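Local coordinates for NADPH-ferredoxin reductase FprA (Mycobacterium tuberculosis, PDB 1LQT), which catalyses electron transfer between NADPH and ferredoxin through a bound FAD, and may supply electrons to P450 systems, at residues A35-E40 with R77-V82; I123-F128 with L317-V322; G198-L203 with S299-A304. All coordinates share one frame; numbering follows the deposited sequence.

In the fold
The three contacts follow the two nucleotide-binding halves of the reductase. Contact 1 pairs strands 34-40 and 76-80 in the sheet that carries FAD. Contact 2 joins strands 122-124 and 317-320 at one edge of the second, parallel sheet, which serves the NADP+ derivative. Contact 3 links the loop after strand 193-197 of that sheet to strand 302-314 of a three-stranded antiparallel sheet. Contact 1 closes before contact 2 opens, and both segments of contact 3 lie between those of contact 2. Centres are about 30 Å apart for contacts 1 and 2, and about 21 Å for 2 and 3. Contacts 2 and 3 touch the same dinucleotide.

Contact 1: A35-E40 with R77-V82; sequences AVDMLE and RFFGNV. With FAD (flavin-adenine dinucleotide), chain H.
Strands 34-40 and 76-80 pair here as parallel neighbours, buried in the FAD-binding sheet, with strand 4-9 on the other side of strand 34-40. Their axes approach to 4.7 Å. Backbone bonds alternate across the pair: Arg77 N to Val36 O, Met38 N to Arg77 O, Phe79 N to Met38 O and Glu40 N to Phe79 O. Beyond them Val82 N reaches Glu40 O from above the carbonyl plane, where the second segment turns.

Asp37, Leu39, Arg77 and Phe79 share one face of the sheet. Asp37 and Arg77 run side by side. Arg77 bends at chi3 (-60°), which brings its NE edge to the carboxylate. It gives NE to Asp37 OD1 at 2.8 Å and NH2 to Asp37 OD2 at 2.9 Å. This side-on salt bridge has two nearly straight bonds. They meet the syn sides of the carboxylate, somewhat out of its plane, and the two planes are 29° apart. Asp37 OD2 is also bonded to Tyr97, and Arg77 NH2 to Ala403 O, so this pair has polar partners beyond the two strands. Phe79 CZ lies 3.7 Å above the guanidinium plane of Arg77, toward its rim. Leu39 CD2 packs 3.7 Å from Phe79 CD2, and helix 402-413 covers this face at Leu410.

On the face of Met38 and Phe78, Glu40 CB sits 3.6 Å from Phe78 CE1. The Glu40 chain bends at chi2 (59°) and carries its carboxylate to the ribose. Glu40 OE1 accepts from FAD O3B, and Glu40 OE2 accepts from FAD O2B at 2.7 Å. Ser11 and Leu42 N hold the same carboxylate. An acidic residue near the C-terminal end of the second strand, gripping both ribose hydroxyls, is the hallmark of a Rossmann-type FAD site.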
loop_
_atom_site.group_PDB
_atom_site.type_symbol
_atom_site.label_atom_id
_atom_site.label_comp_id
_atom_site.label_asym_id
_atom_site.label_seq_id
_atom_site.Cartn_x
_atom_site.Cartn_y
_atom_site.Cartn_z
ATOM N N ALA A 35 24.518 10.513 8.719
ATOM C CA ALA A 35 24.738 9.217 8.074
ATOM C C ALA A 35 23.403 8.499 8.232
ATOM O O ALA A 35 22.872 8.429 9.335
ATOM C CB ALA A 35 25.837 8.449 8.756
ATOM N N VAL A 36 22.890 7.943 7.146
ATOM C CA VAL A 36 21.606 7.256 7.131
ATOM C C VAL A 36 21.758 5.825 6.639
ATOM O O VAL A 36 22.262 5.606 5.548
ATOM C CB VAL A 36 20.641 8.011 6.192
ATOM C CG1 VAL A 36 19.308 7.250 6.036
ATOM C CG2 VAL A 36 20.426 9.423 6.648
ATOM N N ASP A 37 21.345 4.862 7.452
ATOM C CA ASP A 37 21.277 3.453 7.096
ATOM C C ASP A 37 19.809 3.083 7.016
ATOM O O ASP A 37 19.057 3.265 7.962
ATOM C CB ASP A 37 21.947 2.585 8.155
ATOM C CG ASP A 37 23.455 2.653 8.141
ATOM O OD1 ASP A 37 24.020 3.137 7.147
ATOM O OD2 ASP A 37 24.074 2.206 9.128
ATOM N N MET A 38 19.413 2.548 5.878
ATOM C CA MET A 38 18.048 2.139 5.617
ATOM C C MET A 38 17.975 0.636 5.582
ATOM O O MET A 38 18.680 0.002 4.805
ATOM C CB MET A 38 17.613 2.748 4.292
ATOM C CG MET A 38 16.203 2.446 3.933
ATOM S SD MET A 38 15.669 3.290 2.408
ATOM C CE MET A 38 15.435 4.936 2.924
ATOM N N LEU A 39 17.149 0.067 6.454
ATOM C CA LEU A 39 16.970 -1.365 6.602
ATOM C C LEU A 39 15.619 -1.750 6.074
ATOM O O LEU A 39 14.614 -1.239 6.534
ATOM C CB LEU A 39 17.016 -1.734 8.099
ATOM C CG LEU A 39 18.241 -1.225 8.868
ATOM C CD1 LEU A 39 18.207 -1.856 10.284
ATOM C CD2 LEU A 39 19.511 -1.388 8.220
ATOM N N GLU A 40 15.580 -2.678 5.144
ATOM C CA GLU A 40 14.360 -3.045 4.444
ATOM C C GLU A 40 14.160 -4.543 4.494
ATOM O O GLU A 40 15.054 -5.323 4.200
ATOM C CB GLU A 40 14.449 -2.578 2.997
ATOM C CG GLU A 40 13.419 -3.195 2.042
ATOM C CD GLU A 40 11.976 -2.937 2.435
ATOM O OE1 GLU A 40 11.657 -1.776 2.761
ATOM O OE2 GLU A 40 11.185 -3.910 2.403
ATOM N N ARG A 77 23.271 4.319 3.129
ATOM C CA ARG A 77 23.470 2.900 2.857
ATOM C C ARG A 77 22.097 2.209 2.929
ATOM O O ARG A 77 21.261 2.570 3.750
ATOM C CB ARG A 77 24.409 2.250 3.861
ATOM C CG ARG A 77 25.795 2.839 3.875
ATOM C CD ARG A 77 26.807 2.072 4.707
ATOM N NE ARG A 77 26.407 2.001 6.114
ATOM C CZ ARG A 77 27.187 1.524 7.073
ATOM N NH1 ARG A 77 28.377 1.059 6.765
ATOM N NH2 ARG A 77 26.776 1.499 8.320
ATOM N N PHE A 78 21.930 1.191 2.096
ATOM C CA PHE A 78 20.761 0.327 2.079
ATOM C C PHE A 78 21.135 -1.097 2.456
ATOM O O PHE A 78 22.121 -1.627 1.973
ATOM C CB PHE A 78 20.184 0.310 0.672
ATOM C CG PHE A 78 19.002 -0.626 0.466
ATOM C CD1 PHE A 78 17.736 -0.260 0.867
ATOM C CD2 PHE A 78 19.147 -1.833 -0.199
ATOM C CE1 PHE A 78 16.671 -1.096 0.623
ATOM C CE2 PHE A 78 18.082 -2.665 -0.443
ATOM C CZ PHE A 78 16.839 -2.309 -0.032
ATOM N N PHE A 79 20.333 -1.705 3.304
ATOM C CA PHE A 79 20.486 -3.088 3.694
ATOM C C PHE A 79 19.123 -3.762 3.565
ATOM O O PHE A 79 18.267 -3.643 4.447
ATOM C CB PHE A 79 20.980 -3.201 5.123
ATOM C CG PHE A 79 22.299 -2.520 5.383
ATOM C CD1 PHE A 79 23.501 -3.194 5.227
ATOM C CD2 PHE A 79 22.357 -1.214 5.802
ATOM C CE1 PHE A 79 24.714 -2.587 5.520
ATOM C CE2 PHE A 79 23.592 -0.602 6.068
ATOM C CZ PHE A 79 24.744 -1.296 5.914
ATOM N N GLY A 80 18.946 -4.456 2.457
ATOM C CA GLY A 80 17.728 -5.197 2.206
ATOM C C GLY A 80 17.780 -6.608 2.737
ATOM O O GLY A 80 18.828 -7.116 3.119
ATOM N N ASN A 81 16.622 -7.239 2.784
ATOM C CA ASN A 81 16.430 -8.569 3.378
ATOM C C ASN A 81 16.768 -8.570 4.861
ATOM O O ASN A 81 17.236 -9.565 5.382
ATOM C CB ASN A 81 17.211 -9.648 2.615
ATOM C CG ASN A 81 16.768 -11.052 2.927
ATOM O OD1 ASN A 81 15.600 -11.315 3.220
ATOM N ND2 ASN A 81 17.708 -11.984 2.848
ATOM N N VAL A 82 16.537 -7.443 5.532
ATOM C CA VAL A 82 16.748 -7.313 6.977
ATOM C C VAL A 82 15.384 -7.009 7.573
ATOM O O VAL A 82 14.808 -5.944 7.348
ATOM C CB VAL A 82 17.770 -6.212 7.299
ATOM C CG1 VAL A 82 17.878 -6.012 8.803
ATOM C CG2 VAL A 82 19.109 -6.561 6.719
HETATM P PA FAD H . 5.193 1.595 2.306
HETATM O O1A FAD H . 4.272 0.475 2.581
HETATM O O2A FAD H . 5.289 2.158 0.937
HETATM O O5B FAD H . 6.674 1.154 2.719
HETATM C C5B FAD H . 6.890 0.409 3.924
HETATM C C4B FAD H . 8.207 -0.334 3.741
HETATM O O4B FAD H . 8.583 -0.839 5.020
HETATM C C3B FAD H . 8.122 -1.536 2.793
HETATM O O3B FAD H . 9.170 -1.550 1.851
HETATM C C2B FAD H . 8.165 -2.708 3.738
HETATM O O2B FAD H . 8.631 -3.920 3.192
HETATM C C1B FAD H . 9.055 -2.163 4.862
HETATM N N9A FAD H . 8.917 -2.850 6.139
HETATM C C8A FAD H . 7.743 -3.152 6.775
HETATM N N7A FAD H . 7.949 -3.766 7.934
HETATM C C5A FAD H . 9.321 -3.895 8.027
HETATM C C6A FAD H . 10.130 -4.468 9.011
HETATM N N6A FAD H . 9.670 -4.993 10.136
HETATM N N1A FAD H . 11.475 -4.420 8.804
HETATM C C2A FAD H . 11.962 -3.830 7.680
HETATM N N3A FAD H . 11.245 -3.260 6.703
HETATM C C4A FAD H . 9.928 -3.318 6.923
HETATM N N1 FAD H . -0.229 6.481 -4.150
HETATM C C2 FAD H . -0.123 7.256 -5.266
HETATM O O2 FAD H . 0.293 8.397 -5.203
HETATM N N3 FAD H . -0.524 6.731 -6.484
HETATM C C4 FAD H . -0.945 5.445 -6.661
HETATM O O4 FAD H . -1.256 5.020 -7.796
HETATM C C4X FAD H . -1.002 4.639 -5.518
HETATM N N5 FAD H . -1.394 3.322 -5.612
HETATM C C5X FAD H . -1.483 2.557 -4.478
HETATM C C6 FAD H . -1.901 1.251 -4.563
HETATM C C7 FAD H . -2.080 0.461 -3.441
HETATM C C7M FAD H . -2.522 -0.969 -3.583
HETATM C C8 FAD H . -1.788 1.014 -2.188
HETATM C C8M FAD H . -1.987 0.211 -0.932
HETATM C C9 FAD H . -1.341 2.330 -2.086
HETATM C C9A FAD H . -1.182 3.116 -3.219
HETATM N N10 FAD H . -0.756 4.446 -3.138
HETATM C C10 FAD H . -0.642 5.198 -4.280
HETATM C "C1'" FAD H . -0.370 5.071 -1.839
HETATM C "C2'" FAD H . 1.109 4.843 -1.529
HETATM O "O2'" FAD H . 1.405 3.490 -1.770
HETATM C "C3'" FAD H . 1.389 5.198 -0.056
HETATM O "O3'" FAD H . 1.123 6.575 0.191
HETATM C "C4'" FAD H . 2.843 5.036 0.389
HETATM O "O4'" FAD H . 3.469 3.934 -0.262
HETATM C "C5'" FAD H . 2.920 4.858 1.906
HETATM O "O5'" FAD H . 4.317 4.930 2.219
HETATM P P FAD H . 4.983 4.298 3.513
HETATM O O1P FAD H . 6.412 4.660 3.391
HETATM O O2P FAD H . 4.275 4.667 4.777
HETATM O O3P FAD H . 4.785 2.729 3.389
#

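Contact 2: I123-F128 with L317-V322; sequences IAAVDF and LVVRSV. With ODP (4-oxo-nicotinamide-adenine dinucleotide phosphate), chain I.
Ile123, Val319 and Arg320 lose the most surface where strand 122-124 lies parallel to strand 317-320. Ile123 is held to strand 317-320 by both its backbone polar atoms: its N donates to Val318 O, and its O accepts from Arg320 N at 2.8 Å. Its CG1 lies 4.1 Å from Val319 CG2, while Ile123 CD1 reaches Leu317 CD1.

The other branch of Val319, CG1, is anti to the backbone N (chi1 -177°). That turns it to the start of helix 125-132, 3.5 Å from Ala125 N and 4.0 Å from Ala125 CB. This is the edge of the parallel Rossmann-type sheet that carries the NADP+ derivative; Ala124 ends the edge strand and is the N-cap of the helix. Ala125 N donates to Arg320 O at 2.8 Å, from above the carbonyl plane.

Arg320 runs extended from CG to NE and lays one guanidinium face over Ala124 CB, 3.7 Å from the plane. A water in that plane accepts from Arg320 NH1 and donates to Ile123 O. Arg320 NH2 forms a salt bridge with Asp109. Further along, Val322 CG1 packs 3.4 Å from C4A of the dinucleotide's adenine.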
loop_
_atom_site.group_PDB
_atom_site.type_symbol
_atom_site.label_atom_id
_atom_site.label_comp_id
_atom_site.label_asym_id
_atom_site.label_seq_id
_atom_site.Cartn_x
_atom_site.Cartn_y
_atom_site.Cartn_z
ATOM N N ILE A 123 -10.500 -13.144 0.119
ATOM C CA ILE A 123 -9.170 -12.616 0.381
ATOM C C ILE A 123 -9.230 -11.118 0.550
ATOM O O ILE A 123 -10.238 -10.503 0.249
ATOM C CB ILE A 123 -8.176 -13.009 -0.751
ATOM C CG1 ILE A 123 -8.562 -12.376 -2.082
ATOM C CG2 ILE A 123 -8.072 -14.497 -0.859
ATOM C CD1 ILE A 123 -7.588 -12.700 -3.204
ATOM N N ALA A 124 -8.135 -10.544 1.031
ATOM C CA ALA A 124 -7.991 -9.106 1.099
ATOM C C ALA A 124 -7.322 -8.572 -0.133
ATOM O O ALA A 124 -6.534 -9.241 -0.786
ATOM C CB ALA A 124 -7.174 -8.691 2.324
ATOM N N ALA A 125 -7.586 -7.320 -0.430
ATOM C CA ALA A 125 -6.856 -6.653 -1.467
ATOM C C ALA A 125 -5.362 -6.646 -1.183
ATOM O O ALA A 125 -4.557 -6.755 -2.102
ATOM C CB ALA A 125 -7.373 -5.242 -1.715
ATOM N N VAL A 126 -4.980 -6.504 0.088
ATOM C CA VAL A 126 -3.552 -6.574 0.403
ATOM C C VAL A 126 -2.922 -7.820 -0.256
ATOM O O VAL A 126 -1.865 -7.757 -0.871
ATOM C CB VAL A 126 -3.325 -6.622 1.921
ATOM C CG1 VAL A 126 -1.846 -6.741 2.228
ATOM C CG2 VAL A 126 -3.896 -5.364 2.570
ATOM N N ASP A 127 -3.559 -8.964 -0.063
ATOM C CA ASP A 127 -3.020 -10.209 -0.558
ATOM C C ASP A 127 -3.164 -10.325 -2.082
ATOM O O ASP A 127 -2.286 -10.882 -2.718
ATOM C CB ASP A 127 -3.656 -11.414 0.115
ATOM C CG ASP A 127 -3.452 -11.432 1.596
ATOM O OD1 ASP A 127 -3.928 -10.492 2.307
ATOM O OD2 ASP A 127 -2.857 -12.381 2.144
ATOM N N PHE A 128 -4.256 -9.847 -2.668
ATOM C CA PHE A 128 -4.427 -9.908 -4.102
ATOM C C PHE A 128 -3.438 -9.017 -4.835
ATOM O O PHE A 128 -2.804 -9.443 -5.796
ATOM C CB PHE A 128 -5.876 -9.557 -4.465
ATOM C CG PHE A 128 -6.167 -9.731 -5.927
ATOM C CD1 PHE A 128 -6.123 -10.965 -6.511
ATOM C CD2 PHE A 128 -6.518 -8.650 -6.706
ATOM C CE1 PHE A 128 -6.385 -11.123 -7.868
ATOM C CE2 PHE A 128 -6.777 -8.829 -8.049
ATOM C CZ PHE A 128 -6.692 -10.046 -8.602
ATOM N N LEU A 317 -15.284 -15.262 -6.048
ATOM C CA LEU A 317 -14.144 -14.535 -5.482
ATOM C C LEU A 317 -14.706 -13.330 -4.771
ATOM O O LEU A 317 -15.512 -12.605 -5.346
ATOM C CB LEU A 317 -13.191 -14.072 -6.576
ATOM C CG LEU A 317 -11.994 -13.237 -6.113
ATOM C CD1 LEU A 317 -11.035 -14.037 -5.273
ATOM C CD2 LEU A 317 -11.302 -12.620 -7.324
ATOM N N VAL A 318 -14.278 -13.107 -3.532
ATOM C CA VAL A 318 -14.598 -11.903 -2.782
ATOM C C VAL A 318 -13.255 -11.316 -2.346
ATOM O O VAL A 318 -12.479 -11.981 -1.664
ATOM C CB VAL A 318 -15.481 -12.193 -1.558
ATOM C CG1 VAL A 318 -15.662 -10.919 -0.735
ATOM C CG2 VAL A 318 -16.824 -12.724 -1.995
ATOM N N VAL A 319 -12.997 -10.091 -2.765
ATOM C CA VAL A 319 -11.813 -9.361 -2.355
ATOM C C VAL A 319 -12.267 -8.196 -1.490
ATOM O O VAL A 319 -12.989 -7.321 -1.933
ATOM C CB VAL A 319 -11.022 -8.809 -3.534
ATOM C CG1 VAL A 319 -9.755 -8.110 -3.044
ATOM C CG2 VAL A 319 -10.667 -9.911 -4.522
ATOM N N ARG A 320 -11.859 -8.209 -0.229
ATOM C CA ARG A 320 -12.156 -7.093 0.662
ATOM C C ARG A 320 -11.084 -6.025 0.481
ATOM O O ARG A 320 -9.910 -6.267 0.731
ATOM C CB ARG A 320 -12.306 -7.521 2.120
ATOM C CG ARG A 320 -11.061 -8.113 2.767
ATOM C CD ARG A 320 -11.280 -8.506 4.205
ATOM N NE ARG A 320 -10.104 -9.135 4.771
ATOM C CZ ARG A 320 -9.820 -10.415 4.651
ATOM N NH1 ARG A 320 -10.572 -11.264 3.961
ATOM N NH2 ARG A 320 -8.736 -10.887 5.240
ATOM N N SER A 321 -11.500 -4.850 0.037
ATOM C CA SER A 321 -10.622 -3.688 -0.084
ATOM C C SER A 321 -11.105 -2.634 0.890
ATOM O O SER A 321 -11.557 -1.563 0.515
ATOM C CB SER A 321 -10.550 -3.200 -1.535
ATOM O OG SER A 321 -9.519 -2.242 -1.650
ATOM N N VAL A 322 -11.010 -2.982 2.160
ATOM C CA VAL A 322 -11.543 -2.148 3.222
ATOM C C VAL A 322 -10.445 -1.531 4.054
ATOM O O VAL A 322 -10.664 -1.131 5.198
ATOM C CB VAL A 322 -12.648 -2.831 4.029
ATOM C CG1 VAL A 322 -13.785 -3.207 3.116
ATOM C CG2 VAL A 322 -12.156 -4.064 4.799
HETATM O O1X ODP I . -17.550 3.995 4.688
HETATM P P2B ODP I . -16.071 4.171 4.532
HETATM O O2X ODP I . -15.666 5.493 3.913
HETATM O O3X ODP I . -15.299 3.898 5.812
HETATM O O2B ODP I . -15.686 3.017 3.473
HETATM C C2B ODP I . -14.352 2.546 3.303
HETATM C C3B ODP I . -13.661 3.011 2.042
HETATM O O3B ODP I . -14.576 3.021 0.957
HETATM C C1B ODP I . -14.376 1.074 3.109
HETATM N N9A ODP I . -14.661 0.261 4.265
HETATM C C8A ODP I . -13.984 0.208 5.458
HETATM N N7A ODP I . -14.487 -0.703 6.270
HETATM C C5A ODP I . -15.535 -1.282 5.595
HETATM C C4A ODP I . -15.647 -0.669 4.344
HETATM N N3A ODP I . -16.559 -0.994 3.395
HETATM C C2A ODP I . -17.402 -1.976 3.761
HETATM N N1A ODP I . -17.360 -2.637 4.952
HETATM C C6A ODP I . -16.422 -2.295 5.884
HETATM N N6A ODP I . -16.383 -3.022 7.009
HETATM O O4B ODP I . -13.070 0.788 2.645
HETATM C C4B ODP I . -12.655 1.883 1.815
HETATM C C5B ODP I . -11.246 2.261 2.168
HETATM O O5B ODP I . -10.805 3.207 1.223
HETATM P PA ODP I . -9.438 3.989 1.480
HETATM O O1A ODP I . -9.283 4.970 0.408
HETATM O O2A ODP I . -9.350 4.464 2.875
HETATM O O3 ODP I . -8.359 2.816 1.384
HETATM P PN ODP I . -7.658 2.059 0.124
HETATM O O1N ODP I . -8.612 1.889 -0.994
HETATM O O2N ODP I . -7.016 0.884 0.750
HETATM O O5D ODP I . -6.580 3.101 -0.362
HETATM C C5D ODP I . -5.492 3.447 0.534
HETATM C C4D ODP I . -4.895 4.760 0.075
HETATM O O4D ODP I . -4.096 4.604 -1.092
HETATM C C1D ODP I . -4.542 5.522 -2.093
HETATM C C2D ODP I . -5.929 5.842 -1.723
HETATM O O2D ODP I . -6.493 6.912 -2.392
HETATM C C3D ODP I . -5.952 5.811 -0.240
HETATM O O3D ODP I . -5.552 7.079 0.234
HETATM N N1N ODP I . -4.227 5.081 -3.406
HETATM C C2N ODP I . -4.132 6.066 -4.416
HETATM C C3N ODP I . -4.233 5.671 -5.708
HETATM C C7N ODP I . -4.157 6.832 -6.709
HETATM N N7N ODP I . -4.267 6.497 -7.968
HETATM O O7N ODP I . -4.020 7.990 -6.255
HETATM C C4N ODP I . -4.462 4.347 -6.112
HETATM O O99 ODP I . -4.622 3.988 -7.318
HETATM C C5N ODP I . -4.581 3.349 -5.039
HETATM C C6N ODP I . -4.478 3.751 -3.689
HETATM O O HOH W 1 -12.684 -11.028 1.913
HETATM O O HOH W 2 -7.170 -4.773 1.566
#

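Contact 3: G198-L203 with S299-A304; sequences GRRGPL and SGRVAA. With ODP (4-oxo-nicotinamide-adenine dinucleotide phosphate), chain I.
Arg200 reaches across to strand 302-314, and its guanidinium is the tight part of this contact. Arg200 NH1 donates to Val302 O at 2.9 Å. Val302 O lies close to the guanidinium plane. The donor nitrogen sits nearly in line with the C=O, but the bond is somewhat bent at the hydrogen (147°). The Arg200 chain bends at chi3 (-66°), which turns its NE and NH2 side to the 2'-phosphate of the bound NADP+ derivative. There Arg200 NE donates to ODP O1X and Arg200 NH2 donates to ODP O2X at 2.8 Å. All three nitrogens of the group therefore donate.

Arg199, kept extended from CG to NE, comes to the same phosphate. Its NE donates to ODP O1X and its NH2 to ODP O3X at 2.8 Å. Its guanidinium lies flat over the adenine, with ODP C5A 3.4 Å above the plane and over its centre.

The outer side is looser. Ala304 CB rests on Arg199 O at 3.6 Å and near Arg200 CG. Arg301 is exposed; its NH1 lies 3.8 Å above the Arg200 plane, toward the rim, and the two side chains cross at about a right angle. Asp297 takes the NE of Arg301 in a salt bridge.

Two arginines share three phosphate oxygens, with O1X bonded to both. Such a grip on the 2'-phosphate is consistent with a preference for NADP(H) over NAD(H), which lacks that group.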
loop_
_atom_site.group_PDB
_atom_site.type_symbol
_atom_site.label_atom_id
_atom_site.label_comp_id
_atom_site.label_asym_id
_atom_site.label_seq_id
_atom_site.Cartn_x
_atom_site.Cartn_y
_atom_site.Cartn_z
ATOM N N GLY A 198 -20.032 -0.699 -2.004
ATOM C CA GLY A 198 -19.754 0.357 -1.049
ATOM C C GLY A 198 -20.829 0.419 0.010
ATOM O O GLY A 198 -22.003 0.445 -0.310
ATOM N N ARG A 199 -20.425 0.537 1.275
ATOM C CA ARG A 199 -21.371 0.551 2.379
ATOM C C ARG A 199 -22.112 1.863 2.519
ATOM O O ARG A 199 -23.295 1.860 2.902
ATOM C CB ARG A 199 -20.712 0.124 3.689
ATOM C CG ARG A 199 -19.629 1.054 4.221
ATOM C CD ARG A 199 -19.183 0.645 5.591
ATOM N NE ARG A 199 -18.056 1.454 6.026
ATOM C CZ ARG A 199 -17.398 1.215 7.143
ATOM N NH1 ARG A 199 -17.771 0.221 7.927
ATOM N NH2 ARG A 199 -16.386 1.978 7.480
ATOM N N ARG A 200 -21.423 2.977 2.264
ATOM C CA ARG A 200 -22.050 4.287 2.247
ATOM C C ARG A 200 -22.400 4.644 0.809
ATOM O O ARG A 200 -22.507 3.773 -0.036
ATOM C CB ARG A 200 -21.220 5.315 3.014
ATOM C CG ARG A 200 -21.100 4.967 4.504
ATOM C CD ARG A 200 -20.530 6.064 5.354
ATOM N NE ARG A 200 -19.135 6.318 5.015
ATOM C CZ ARG A 200 -18.493 7.439 5.306
ATOM N NH1 ARG A 200 -19.109 8.451 5.900
ATOM N NH2 ARG A 200 -17.239 7.587 4.931
ATOM N N GLY A 201 -22.691 5.919 0.562
ATOM C CA GLY A 201 -23.138 6.353 -0.741
ATOM C C GLY A 201 -22.046 6.948 -1.583
ATOM O O GLY A 201 -20.885 7.080 -1.172
ATOM N N PRO A 202 -22.407 7.343 -2.798
ATOM C CA PRO A 202 -21.419 7.939 -3.694
ATOM C C PRO A 202 -20.713 9.167 -3.114
ATOM O O PRO A 202 -19.531 9.356 -3.413
ATOM C CB PRO A 202 -22.257 8.286 -4.933
ATOM C CG PRO A 202 -23.383 7.330 -4.897
ATOM C CD PRO A 202 -23.714 7.173 -3.456
ATOM N N LEU A 203 -21.417 9.975 -2.321
ATOM C CA LEU A 203 -20.773 11.163 -1.792
ATOM C C LEU A 203 -19.721 10.833 -0.749
ATOM O O LEU A 203 -18.885 11.688 -0.438
ATOM C CB LEU A 203 -21.773 12.150 -1.188
ATOM C CG LEU A 203 -22.903 12.656 -2.070
ATOM C CD1 LEU A 203 -23.613 13.809 -1.407
ATOM C CD2 LEU A 203 -22.336 13.073 -3.404
ATOM N N SER A 299 -21.498 12.841 14.891
ATOM C CA SER A 299 -20.080 13.171 14.774
ATOM C C SER A 299 -19.780 14.190 13.701
ATOM O O SER A 299 -18.652 14.665 13.595
ATOM C CB SER A 299 -19.263 11.911 14.501
ATOM O OG SER A 299 -19.501 11.436 13.190
ATOM N N GLY A 300 -20.766 14.527 12.885
ATOM C CA GLY A 300 -20.558 15.425 11.757
ATOM C C GLY A 300 -20.543 14.708 10.437
ATOM O O GLY A 300 -20.235 15.249 9.386
ATOM N N ARG A 301 -20.943 13.466 10.468
ATOM C CA ARG A 301 -20.941 12.705 9.258
ATOM C C ARG A 301 -22.185 11.858 9.212
ATOM O O ARG A 301 -22.965 11.780 10.193
ATOM C CB ARG A 301 -19.755 11.778 9.321
ATOM C CG ARG A 301 -20.160 10.447 9.991
ATOM C CD ARG A 301 -18.986 9.456 9.930
ATOM N NE ARG A 301 -19.231 8.213 10.660
ATOM C CZ ARG A 301 -18.720 7.035 10.279
ATOM N NH1 ARG A 301 -17.940 6.936 9.180
ATOM N NH2 ARG A 301 -19.021 5.945 10.979
ATOM N N VAL A 302 -22.363 11.215 8.053
ATOM C CA VAL A 302 -23.341 10.190 7.965
ATOM C C VAL A 302 -22.595 8.839 7.981
ATOM O O VAL A 302 -21.458 8.607 7.522
ATOM C CB VAL A 302 -24.425 10.329 6.800
ATOM C CG1 VAL A 302 -25.260 11.583 6.949
ATOM C CG2 VAL A 302 -23.758 10.262 5.458
ATOM N N ALA A 303 -23.324 7.955 8.585
ATOM C CA ALA A 303 -22.972 6.585 8.761
ATOM C C ALA A 303 -24.001 5.687 8.076
ATOM O O ALA A 303 -25.148 6.067 7.931
ATOM C CB ALA A 303 -22.973 6.293 10.217
ATOM N N ALA A 304 -23.579 4.490 7.690
ATOM C CA ALA A 304 -24.482 3.485 7.165
ATOM C C ALA A 304 -25.220 2.802 8.299
ATOM O O ALA A 304 -24.614 2.392 9.277
ATOM C CB ALA A 304 -23.684 2.437 6.397
HETATM O O1X ODP I . -17.550 3.995 4.688
HETATM P P2B ODP I . -16.071 4.171 4.532
HETATM O O2X ODP I . -15.666 5.493 3.913
HETATM O O3X ODP I . -15.299 3.898 5.812
HETATM O O2B ODP I . -15.686 3.017 3.473
HETATM C C2B ODP I . -14.352 2.546 3.303
HETATM C C3B ODP I . -13.661 3.011 2.042
HETATM O O3B ODP I . -14.576 3.021 0.957
HETATM C C1B ODP I . -14.376 1.074 3.109
HETATM N N9A ODP I . -14.661 0.261 4.265
HETATM C C8A ODP I . -13.984 0.208 5.458
HETATM N N7A ODP I . -14.487 -0.703 6.270
HETATM C C5A ODP I . -15.535 -1.282 5.595
HETATM C C4A ODP I . -15.647 -0.669 4.344
HETATM N N3A ODP I . -16.559 -0.994 3.395
HETATM C C2A ODP I . -17.402 -1.976 3.761
HETATM N N1A ODP I . -17.360 -2.637 4.952
HETATM C C6A ODP I . -16.422 -2.295 5.884
HETATM N N6A ODP I . -16.383 -3.022 7.009
HETATM O O4B ODP I . -13.070 0.788 2.645
HETATM C C4B ODP I . -12.655 1.883 1.815
HETATM C C5B ODP I . -11.246 2.261 2.168
HETATM O O5B ODP I . -10.805 3.207 1.223
HETATM P PA ODP I . -9.438 3.989 1.480
HETATM O O1A ODP I . -9.283 4.970 0.408
HETATM O O2A ODP I . -9.350 4.464 2.875
HETATM O O3 ODP I . -8.359 2.816 1.384
HETATM P PN ODP I . -7.658 2.059 0.124
HETATM O O1N ODP I . -8.612 1.889 -0.994
HETATM O O2N ODP I . -7.016 0.884 0.750
HETATM O O5D ODP I . -6.580 3.101 -0.362
HETATM C C5D ODP I . -5.492 3.447 0.534
HETATM C C4D ODP I . -4.895 4.760 0.075
HETATM O O4D ODP I . -4.096 4.604 -1.092
HETATM C C1D ODP I . -4.542 5.522 -2.093
HETATM C C2D ODP I . -5.929 5.842 -1.723
HETATM O O2D ODP I . -6.493 6.912 -2.392
HETATM C C3D ODP I . -5.952 5.811 -0.240
HETATM O O3D ODP I . -5.552 7.079 0.234
HETATM N N1N ODP I . -4.227 5.081 -3.406
HETATM C C2N ODP I . -4.132 6.066 -4.416
HETATM C C3N ODP I . -4.233 5.671 -5.708
HETATM C C7N ODP I . -4.157 6.832 -6.709
HETATM N N7N ODP I . -4.267 6.497 -7.968
HETATM O O7N ODP I . -4.020 7.990 -6.255
HETATM C C4N ODP I . -4.462 4.347 -6.112
HETATM O O99 ODP I . -4.622 3.988 -7.318
HETATM C C5N ODP I . -4.581 3.349 -5.039
HETATM C C6N ODP I . -4.478 3.751 -3.689
#